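Local atomic coordinates of minor capsid protein (Enterobacteria phage PRD1, PDB entry 1YQ5), a protein that forms, together with P31 and P2, the spike complexes at the 5-fold vertices of the viral capsid and is essential for infectivity. Residues F29-A34 against L120-C125; L9-S14 against Y134-T139. All coordinates share one frame; numbering follows the deposited sequence.

The two contacts lie side by side in a beta-jelly-roll of two antiparallel sheets, their centres about 9 Å apart. Contact 2 joins strand 5-11 to strand 135-142 within one sheet and so closes the chain from near its beginning to near its end. Contact 1 is nested inside that closure: the loop before strand 35-40 reaches strand 119-126 of the other sheet, the strand that precedes 135-142 in the chain. They meet directly, for Tyr11 of contact 2 lies against Phe29 and Leu31, while Ile138 packs on Phe122. The loop of contact 1 thus bridges both sheets of this C-terminal domain of the spike protein.

Contact 1. Residues F29-A34 against L120-C125; sequences FDLSGA and LKFSLC
The ring of Phe29 lies over the backbone of strand 119-126, with CA of Ser123 on one face in a CH-pi contact 4.0 Å from the ring centroid and displaced toward the rim. The amide N of Leu124, 3.6 Å from CZ of Phe29, meets the same ring obliquely, and so does the carbonyl oxygen of Phe122. Tyr11 brings a further ring against Phe29, the two planes inclined at about 45°. With its CG anti to the carbonyl carbon (chi1 -65°), Phe29 carries CE1 and CZ along the strand to Leu124, whose CG sits 3.8 Å from CZ of Phe29. The ring of Phe122, in turn, is met obliquely by a branch of Leu31, its CD1 lying 4.0 Å from CD1 of Phe122; these two side chains cross at about a right angle.

Beside this apolar packing, the amide N of Phe29 donates to O of Phe122 over 2.7 Å. A water completes the link between the backbones, accepting from N of Phe122 and donating to O of Phe29. Both backbone polar atoms of Phe122 are therefore engaged by the loop, one directly and one through solvent.

The loop also has order of its own: OD1 of Asp30 accepts from N of Ser32, closing an Asx turn, and also from OG of Ser32, and a type I beta turn runs from Leu31 to Ala34. From strand 135-142, Ile136 packs against Phe29 and Leu124, and Ile138 against Leu31 and Phe122. The whole is an example of loop-to-sheet packing in a beta-jelly-roll: a loop between two strands of one sheet packs on a strand of the facing sheet, with Phe29 and Leu31 in the hydrophobic interior between the sheets.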
ATOM      1  N   PHE A  29      -9.642 -16.595   5.323  1.00 12.63           N
ATOM      2  CA  PHE A  29      -9.933 -17.313   4.087  1.00 13.61           C
ATOM      3  C   PHE A  29      -9.176 -18.617   3.857  1.00 13.81           C
ATOM      4  O   PHE A  29      -7.974 -18.710   4.095  1.00 13.28           O
ATOM      5  CB  PHE A  29      -9.652 -16.407   2.882  1.00 11.39           C
ATOM      6  CG  PHE A  29     -10.545 -15.206   2.786  1.00 11.24           C
ATOM      7  CD1 PHE A  29     -10.073 -14.030   2.207  1.00 11.97           C
ATOM      8  CD2 PHE A  29     -11.866 -15.255   3.225  1.00 12.60           C
ATOM      9  CE1 PHE A  29     -10.904 -12.923   2.065  1.00 12.51           C
ATOM     10  CE2 PHE A  29     -12.704 -14.151   3.086  1.00 13.73           C
ATOM     11  CZ  PHE A  29     -12.219 -12.982   2.502  1.00 12.18           C
ATOM     12  N   ASP A  30      -9.907 -19.614   3.373  1.00 13.27           N
ATOM     13  CA  ASP A  30      -9.342 -20.906   3.012  1.00 13.91           C
ATOM     14  C   ASP A  30      -8.926 -20.641   1.565  1.00 13.58           C
ATOM     15  O   ASP A  30      -9.787 -20.451   0.707  1.00 12.97           O
ATOM     16  CB  ASP A  30     -10.432 -21.978   3.042  1.00 15.22           C
ATOM     17  CG  ASP A  30      -9.963 -23.310   2.480  1.00 14.44           C
ATOM     18  OD1 ASP A  30      -9.136 -23.325   1.542  1.00 13.73           O
ATOM     19  OD2 ASP A  30     -10.439 -24.350   2.973  1.00 13.99           O
ATOM     20  N   LEU A  31      -7.626 -20.615   1.289  1.00 13.64           N
ATOM     21  CA  LEU A  31      -7.158 -20.331  -0.067  1.00 14.27           C
ATOM     22  C   LEU A  31      -6.753 -21.554  -0.894  1.00 14.82           C
ATOM     23  O   LEU A  31      -6.168 -21.412  -1.972  1.00 14.07           O
ATOM     24  CB  LEU A  31      -5.983 -19.351  -0.015  1.00 13.31           C
ATOM     25  CG  LEU A  31      -6.242 -17.996   0.652  1.00 12.56           C
ATOM     26  CD1 LEU A  31      -4.950 -17.183   0.674  1.00 12.99           C
ATOM     27  CD2 LEU A  31      -7.331 -17.250  -0.101  1.00 11.50           C
ATOM     28  N   SER A  32      -7.072 -22.747  -0.404  1.00 14.28           N
ATOM     29  CA  SER A  32      -6.707 -23.970  -1.113  1.00 15.10           C
ATOM     30  C   SER A  32      -7.299 -24.026  -2.518  1.00 15.36           C
ATOM     31  O   SER A  32      -6.662 -24.522  -3.446  1.00 14.50           O
ATOM     32  CB  SER A  32      -7.155 -25.202  -0.318  1.00 14.76           C
ATOM     33  OG  SER A  32      -8.563 -25.225  -0.163  1.00 14.39           O
ATOM     34  N   GLY A  33      -8.511 -23.506  -2.671  1.00 15.24           N
ATOM     35  CA  GLY A  33      -9.165 -23.524  -3.968  1.00 15.48           C
ATOM     36  C   GLY A  33      -8.985 -22.274  -4.808  1.00 15.13           C
ATOM     37  O   GLY A  33      -9.600 -22.145  -5.865  1.00 13.93           O
ATOM     38  N   ALA A  34      -8.151 -21.346  -4.348  1.00 13.77           N
ATOM     39  CA  ALA A  34      -7.918 -20.117  -5.094  1.00 13.70           C
ATOM     40  C   ALA A  34      -7.196 -20.419  -6.402  1.00 13.76           C
ATOM     41  O   ALA A  34      -6.442 -21.388  -6.497  1.00 13.41           O
ATOM     42  CB  ALA A  34      -7.094 -19.141  -4.258  1.00 14.78           C
ATOM     43  N   LEU A 120       0.545 -16.658   6.305  1.00 14.04           N
ATOM     44  CA  LEU A 120      -0.062 -15.346   6.147  1.00 13.74           C
ATOM     45  C   LEU A 120      -1.559 -15.618   6.058  1.00 13.97           C
ATOM     46  O   LEU A 120      -1.999 -16.390   5.202  1.00 13.52           O
ATOM     47  CB  LEU A 120       0.429 -14.688   4.857  1.00 13.12           C
ATOM     48  CG  LEU A 120       1.889 -14.227   4.840  1.00 13.38           C
ATOM     49  CD1 LEU A 120       2.318 -13.911   3.418  1.00 13.12           C
ATOM     50  CD2 LEU A 120       2.043 -13.005   5.734  1.00 12.47           C
ATOM     51  N   LYS A 121      -2.334 -15.003   6.947  1.00 12.59           N
ATOM     52  CA  LYS A 121      -3.780 -15.199   6.949  1.00 12.83           C
ATOM     53  C   LYS A 121      -4.478 -13.965   6.385  1.00 12.91           C
ATOM     54  O   LYS A 121      -4.101 -12.833   6.690  1.00 10.72           O
ATOM     55  CB  LYS A 121      -4.268 -15.486   8.369  1.00 12.48           C
ATOM     56  CG  LYS A 121      -3.698 -16.773   8.967  1.00 14.36           C
ATOM     57  CD  LYS A 121      -4.215 -17.005  10.380  1.00 14.81           C
ATOM     58  CE  LYS A 121      -3.714 -18.326  10.946  1.00 14.93           C
ATOM     59  NZ  LYS A 121      -4.236 -18.572  12.322  1.00 12.70           N
ATOM     60  N   PHE A 122      -5.495 -14.189   5.560  1.00 12.39           N
ATOM     61  CA  PHE A 122      -6.219 -13.091   4.931  1.00 12.51           C
ATOM     62  C   PHE A 122      -7.719 -13.126   5.190  1.00 13.08           C
ATOM     63  O   PHE A 122      -8.327 -14.199   5.269  1.00 14.34           O
ATOM     64  CB  PHE A 122      -5.993 -13.107   3.413  1.00 11.77           C
ATOM     65  CG  PHE A 122      -4.548 -13.039   3.009  1.00 12.54           C
ATOM     66  CD1 PHE A 122      -3.743 -14.176   3.048  1.00 13.27           C
ATOM     67  CD2 PHE A 122      -3.986 -11.833   2.599  1.00 12.39           C
ATOM     68  CE1 PHE A 122      -2.399 -14.115   2.682  1.00 12.95           C
ATOM     69  CE2 PHE A 122      -2.644 -11.757   2.232  1.00 13.16           C
ATOM     70  CZ  PHE A 122      -1.847 -12.905   2.275  1.00 13.73           C
ATOM     71  N   SER A 123      -8.313 -11.942   5.297  1.00 12.21           N
ATOM     72  CA  SER A 123      -9.749 -11.821   5.507  1.00 11.38           C
ATOM     73  C   SER A 123     -10.237 -10.417   5.190  1.00 11.95           C
ATOM     74  O   SER A 123      -9.491  -9.439   5.301  1.00 10.65           O
ATOM     75  CB  SER A 123     -10.129 -12.159   6.951  1.00 12.72           C
ATOM     76  OG  SER A 123     -11.544 -12.196   7.094  1.00 12.04           O
ATOM     77  N   LEU A 124     -11.496 -10.333   4.783  1.00 11.42           N
ATOM     78  CA  LEU A 124     -12.119  -9.055   4.475  1.00 11.04           C
ATOM     79  C   LEU A 124     -13.628  -9.252   4.445  1.00 11.51           C
ATOM     80  O   LEU A 124     -14.115 -10.385   4.405  1.00 11.22           O
ATOM     81  CB  LEU A 124     -11.614  -8.515   3.126  1.00 11.21           C
ATOM     82  CG  LEU A 124     -11.896  -9.268   1.821  1.00 12.48           C
ATOM     83  CD1 LEU A 124     -13.377  -9.163   1.456  1.00 13.85           C
ATOM     84  CD2 LEU A 124     -11.049  -8.666   0.707  1.00 13.73           C
ATOM     85  N   CYS A 125     -14.360  -8.146   4.481  1.00 10.77           N
ATOM     86  CA  CYS A 125     -15.815  -8.171   4.444  1.00 12.18           C
ATOM     87  C   CYS A 125     -16.244  -6.742   4.228  1.00 11.99           C
ATOM     88  O   CYS A 125     -15.409  -5.858   4.057  1.00 11.87           O
ATOM     89  CB  CYS A 125     -16.388  -8.628   5.788  1.00 11.73           C
ATOM     90  SG  CYS A 125     -16.269  -7.354   7.113  1.00 14.07           S
TER
HETATM   91  O   HOH W   1      -6.237 -17.061   5.570  1.00  8.88           O

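Contact 2. Residues L9-S14 against Y134-T139; sequences LMYSTS and YIINIT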
ATOM      1  N   LEU A   9      -2.797 -14.872  -6.328  1.00 13.06           N
ATOM      2  CA  LEU A   9      -4.031 -15.635  -6.404  1.00 12.88           C
ATOM      3  C   LEU A   9      -5.257 -14.793  -6.728  1.00 12.49           C
ATOM      4  O   LEU A   9      -5.314 -13.600  -6.421  1.00 12.54           O
ATOM      5  CB  LEU A   9      -4.284 -16.341  -5.069  1.00 13.56           C
ATOM      6  CG  LEU A   9      -3.136 -17.113  -4.416  1.00 14.60           C
ATOM      7  CD1 LEU A   9      -3.524 -17.491  -2.996  1.00 13.67           C
ATOM      8  CD2 LEU A   9      -2.809 -18.351  -5.240  1.00 15.70           C
HETATM    9  N   MSE A  10      -6.238 -15.439  -7.349  1.00 12.10           N
HETATM   10  CA  MSE A  10      -7.502 -14.800  -7.675  1.00 14.34           C
HETATM   11  C   MSE A  10      -8.529 -15.645  -6.919  1.00 14.21           C
HETATM   12  O   MSE A  10      -8.674 -16.845  -7.170  1.00 14.05           O
HETATM   13  CB  MSE A  10      -7.759 -14.832  -9.184  1.00 15.51           C
HETATM   14  CG  MSE A  10      -8.898 -13.921  -9.643  1.00 20.37           C
HETATM   15 SE   MSE A  10     -10.642 -14.676  -9.283  1.00 29.84          SE
HETATM   16  CE  MSE A  10     -10.653 -15.964 -10.732  1.00 24.19           C
ATOM     17  N   TYR A  11      -9.222 -15.002  -5.987  1.00 14.52           N
ATOM     18  CA  TYR A  11     -10.204 -15.640  -5.115  1.00 13.98           C
ATOM     19  C   TYR A  11     -11.614 -15.134  -5.433  1.00 13.09           C
ATOM     20  O   TYR A  11     -11.853 -13.927  -5.465  1.00 13.24           O
ATOM     21  CB  TYR A  11      -9.821 -15.288  -3.675  1.00 13.76           C
ATOM     22  CG  TYR A  11     -10.384 -16.148  -2.567  1.00 13.37           C
ATOM     23  CD1 TYR A  11     -10.182 -17.527  -2.547  1.00 14.56           C
ATOM     24  CD2 TYR A  11     -11.026 -15.562  -1.475  1.00 13.46           C
ATOM     25  CE1 TYR A  11     -10.599 -18.301  -1.457  1.00 13.56           C
ATOM     26  CE2 TYR A  11     -11.446 -16.323  -0.383  1.00 12.28           C
ATOM     27  CZ  TYR A  11     -11.227 -17.690  -0.379  1.00 13.50           C
ATOM     28  OH  TYR A  11     -11.612 -18.438   0.716  1.00 11.87           O
ATOM     29  N   SER A  12     -12.539 -16.057  -5.673  1.00 12.37           N
ATOM     30  CA  SER A  12     -13.926 -15.703  -5.989  1.00 12.48           C
ATOM     31  C   SER A  12     -14.833 -16.857  -5.580  1.00 12.49           C
ATOM     32  O   SER A  12     -14.349 -17.894  -5.132  1.00 11.86           O
ATOM     33  CB  SER A  12     -14.089 -15.473  -7.491  1.00 13.83           C
ATOM     34  OG  SER A  12     -13.956 -16.700  -8.193  1.00 10.64           O
ATOM     35  N   THR A  13     -16.143 -16.682  -5.749  1.00 12.46           N
ATOM     36  CA  THR A  13     -17.089 -17.739  -5.406  1.00 12.61           C
ATOM     37  C   THR A  13     -16.839 -18.953  -6.298  1.00 14.36           C
ATOM     38  O   THR A  13     -17.178 -20.080  -5.936  1.00 14.79           O
ATOM     39  CB  THR A  13     -18.552 -17.292  -5.605  1.00 13.60           C
ATOM     40  OG1 THR A  13     -18.744 -16.866  -6.960  1.00 10.80           O
ATOM     41  CG2 THR A  13     -18.899 -16.158  -4.652  1.00 12.95           C
ATOM     42  N   SER A  14     -16.242 -18.716  -7.464  1.00 13.15           N
ATOM     43  CA  SER A  14     -15.944 -19.791  -8.409  1.00 14.06           C
ATOM     44  C   SER A  14     -14.562 -20.392  -8.185  1.00 13.52           C
ATOM     45  O   SER A  14     -14.271 -21.493  -8.663  1.00 13.01           O
ATOM     46  CB  SER A  14     -16.025 -19.273  -9.849  1.00 13.79           C
ATOM     47  OG  SER A  14     -17.330 -18.816 -10.151  1.00 13.92           O
ATOM     48  N   TYR A 134     -17.769 -11.129  -5.525  1.00 14.31           N
ATOM     49  CA  TYR A 134     -16.454 -10.543  -5.339  1.00 14.49           C
ATOM     50  C   TYR A 134     -15.316 -11.127  -6.159  1.00 14.30           C
ATOM     51  O   TYR A 134     -15.325 -12.297  -6.530  1.00 13.34           O
ATOM     52  CB  TYR A 134     -16.085 -10.643  -3.856  1.00 13.55           C
ATOM     53  CG  TYR A 134     -16.066 -12.074  -3.345  1.00 13.98           C
ATOM     54  CD1 TYR A 134     -14.934 -12.873  -3.493  1.00 14.71           C
ATOM     55  CD2 TYR A 134     -17.198 -12.642  -2.758  1.00 13.33           C
ATOM     56  CE1 TYR A 134     -14.925 -14.203  -3.072  1.00 14.36           C
ATOM     57  CE2 TYR A 134     -17.200 -13.974  -2.332  1.00 12.27           C
ATOM     58  CZ  TYR A 134     -16.060 -14.745  -2.496  1.00 13.44           C
ATOM     59  OH  TYR A 134     -16.053 -16.060  -2.100  1.00 12.49           O
ATOM     60  N   ILE A 135     -14.342 -10.275  -6.449  1.00 12.83           N
ATOM     61  CA  ILE A 135     -13.136 -10.691  -7.141  1.00 13.29           C
ATOM     62  C   ILE A 135     -12.047 -10.203  -6.200  1.00 13.43           C
ATOM     63  O   ILE A 135     -11.840  -8.999  -6.037  1.00 13.64           O
ATOM     64  CB  ILE A 135     -12.959 -10.027  -8.512  1.00 13.16           C
ATOM     65  CG1 ILE A 135     -14.023 -10.541  -9.482  1.00 13.16           C
ATOM     66  CG2 ILE A 135     -11.569 -10.368  -9.066  1.00 13.37           C
ATOM     67  CD1 ILE A 135     -13.943 -12.043  -9.717  1.00 10.99           C
ATOM     68  N   ILE A 136     -11.388 -11.152  -5.550  1.00 13.25           N
ATOM     69  CA  ILE A 136     -10.336 -10.841  -4.607  1.00 13.06           C
ATOM     70  C   ILE A 136      -9.004 -11.320  -5.157  1.00 13.69           C
ATOM     71  O   ILE A 136      -8.886 -12.448  -5.646  1.00 13.27           O
ATOM     72  CB  ILE A 136     -10.602 -11.524  -3.242  1.00 11.99           C
ATOM     73  CG1 ILE A 136     -11.901 -10.976  -2.643  1.00 12.27           C
ATOM     74  CG2 ILE A 136      -9.427 -11.294  -2.291  1.00 11.01           C
ATOM     75  CD1 ILE A 136     -12.319 -11.662  -1.355  1.00 13.59           C
ATOM     76  N   ASN A 137      -8.010 -10.444  -5.102  1.00 12.75           N
ATOM     77  CA  ASN A 137      -6.675 -10.783  -5.560  1.00 12.71           C
ATOM     78  C   ASN A 137      -5.736 -10.653  -4.376  1.00 13.01           C
ATOM     79  O   ASN A 137      -5.770  -9.657  -3.650  1.00 13.20           O
ATOM     80  CB  ASN A 137      -6.236  -9.848  -6.685  1.00 13.27           C
ATOM     81  CG  ASN A 137      -6.899 -10.184  -8.007  1.00 15.46           C
ATOM     82  OD1 ASN A 137      -6.511 -11.141  -8.686  1.00 16.11           O
ATOM     83  ND2 ASN A 137      -7.908  -9.411  -8.370  1.00 14.16           N
ATOM     84  N   ILE A 138      -4.915 -11.677  -4.178  1.00 12.96           N
ATOM     85  CA  ILE A 138      -3.953 -11.696  -3.087  1.00 12.78           C
ATOM     86  C   ILE A 138      -2.592 -12.044  -3.669  1.00 12.55           C
ATOM     87  O   ILE A 138      -2.436 -13.073  -4.325  1.00 13.74           O
ATOM     88  CB  ILE A 138      -4.344 -12.742  -2.026  1.00 12.58           C
ATOM     89  CG1 ILE A 138      -5.669 -12.337  -1.369  1.00 13.34           C
ATOM     90  CG2 ILE A 138      -3.236 -12.879  -0.995  1.00 12.57           C
ATOM     91  CD1 ILE A 138      -6.262 -13.398  -0.452  1.00 12.97           C
ATOM     92  N   THR A 139      -1.616 -11.175  -3.441  1.00 11.97           N
ATOM     93  CA  THR A 139      -0.273 -11.392  -3.954  1.00 13.36           C
ATOM     94  C   THR A 139       0.770 -11.144  -2.873  1.00 14.35           C
ATOM     95  O   THR A 139       0.714 -10.143  -2.158  1.00 14.89           O
ATOM     96  CB  THR A 139       0.024 -10.454  -5.143  1.00 13.82           C
ATOM     97  OG1 THR A 139      -0.889 -10.735  -6.211  1.00 15.65           O
ATOM     98  CG2 THR A 139       1.452 -10.646  -5.634  1.00 14.49           C
TER
HETATM   99  O   HOH W   2     -17.181 -14.264  -6.758  1.00 11.17           O
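Tyr134 sets its ring against the backbone of Ser12 and the methyl of Thr13, both meeting it obliquely, with O of Tyr11 at the ring edge; CE1 of Tyr134 comes to 3.4 Å from CA of Ser12, while CE2 lies 3.6 Å from CG2 of Thr13. Its CG sits between the backbone N and the carbonyl carbon (chi1 59°), which swings the ring toward segment 9-14; the hydroxyl is tied to the carbonyl of Pro18. A water lies over the centre of one ring face, accepting from N of Thr13 and donating to O of Tyr134.

Ahead of this turn, strand residues 9-11 run antiparallel to 135-139. Leu9 and Ile138, then Tyr11 and Ile136, form hydrogen-bonded pairs, with Met10 and Asn137 as the non-hydrogen-bonded pair between them. The shortest bond is N of Tyr11 to O of Ile136 at 2.6 Å. Tyr11 and Ile136 lie side by side, CB to CB 3.9 Å, and CD1 of Ile136 reaches the edge of the tyrosine ring. On the other face, CG of selenomethionine Met10 approaches OD1 of Asn137, and its SE lies 4.2 Å from CD1 of Ile135.

Four backbone bonds thus hold the strands in register, while Leu9, Tyr11, Ile136 and Ile138 add hydrocarbon to the jelly-roll core, where O of Asp30 meets the polar need of the buried Tyr11 hydroxyl.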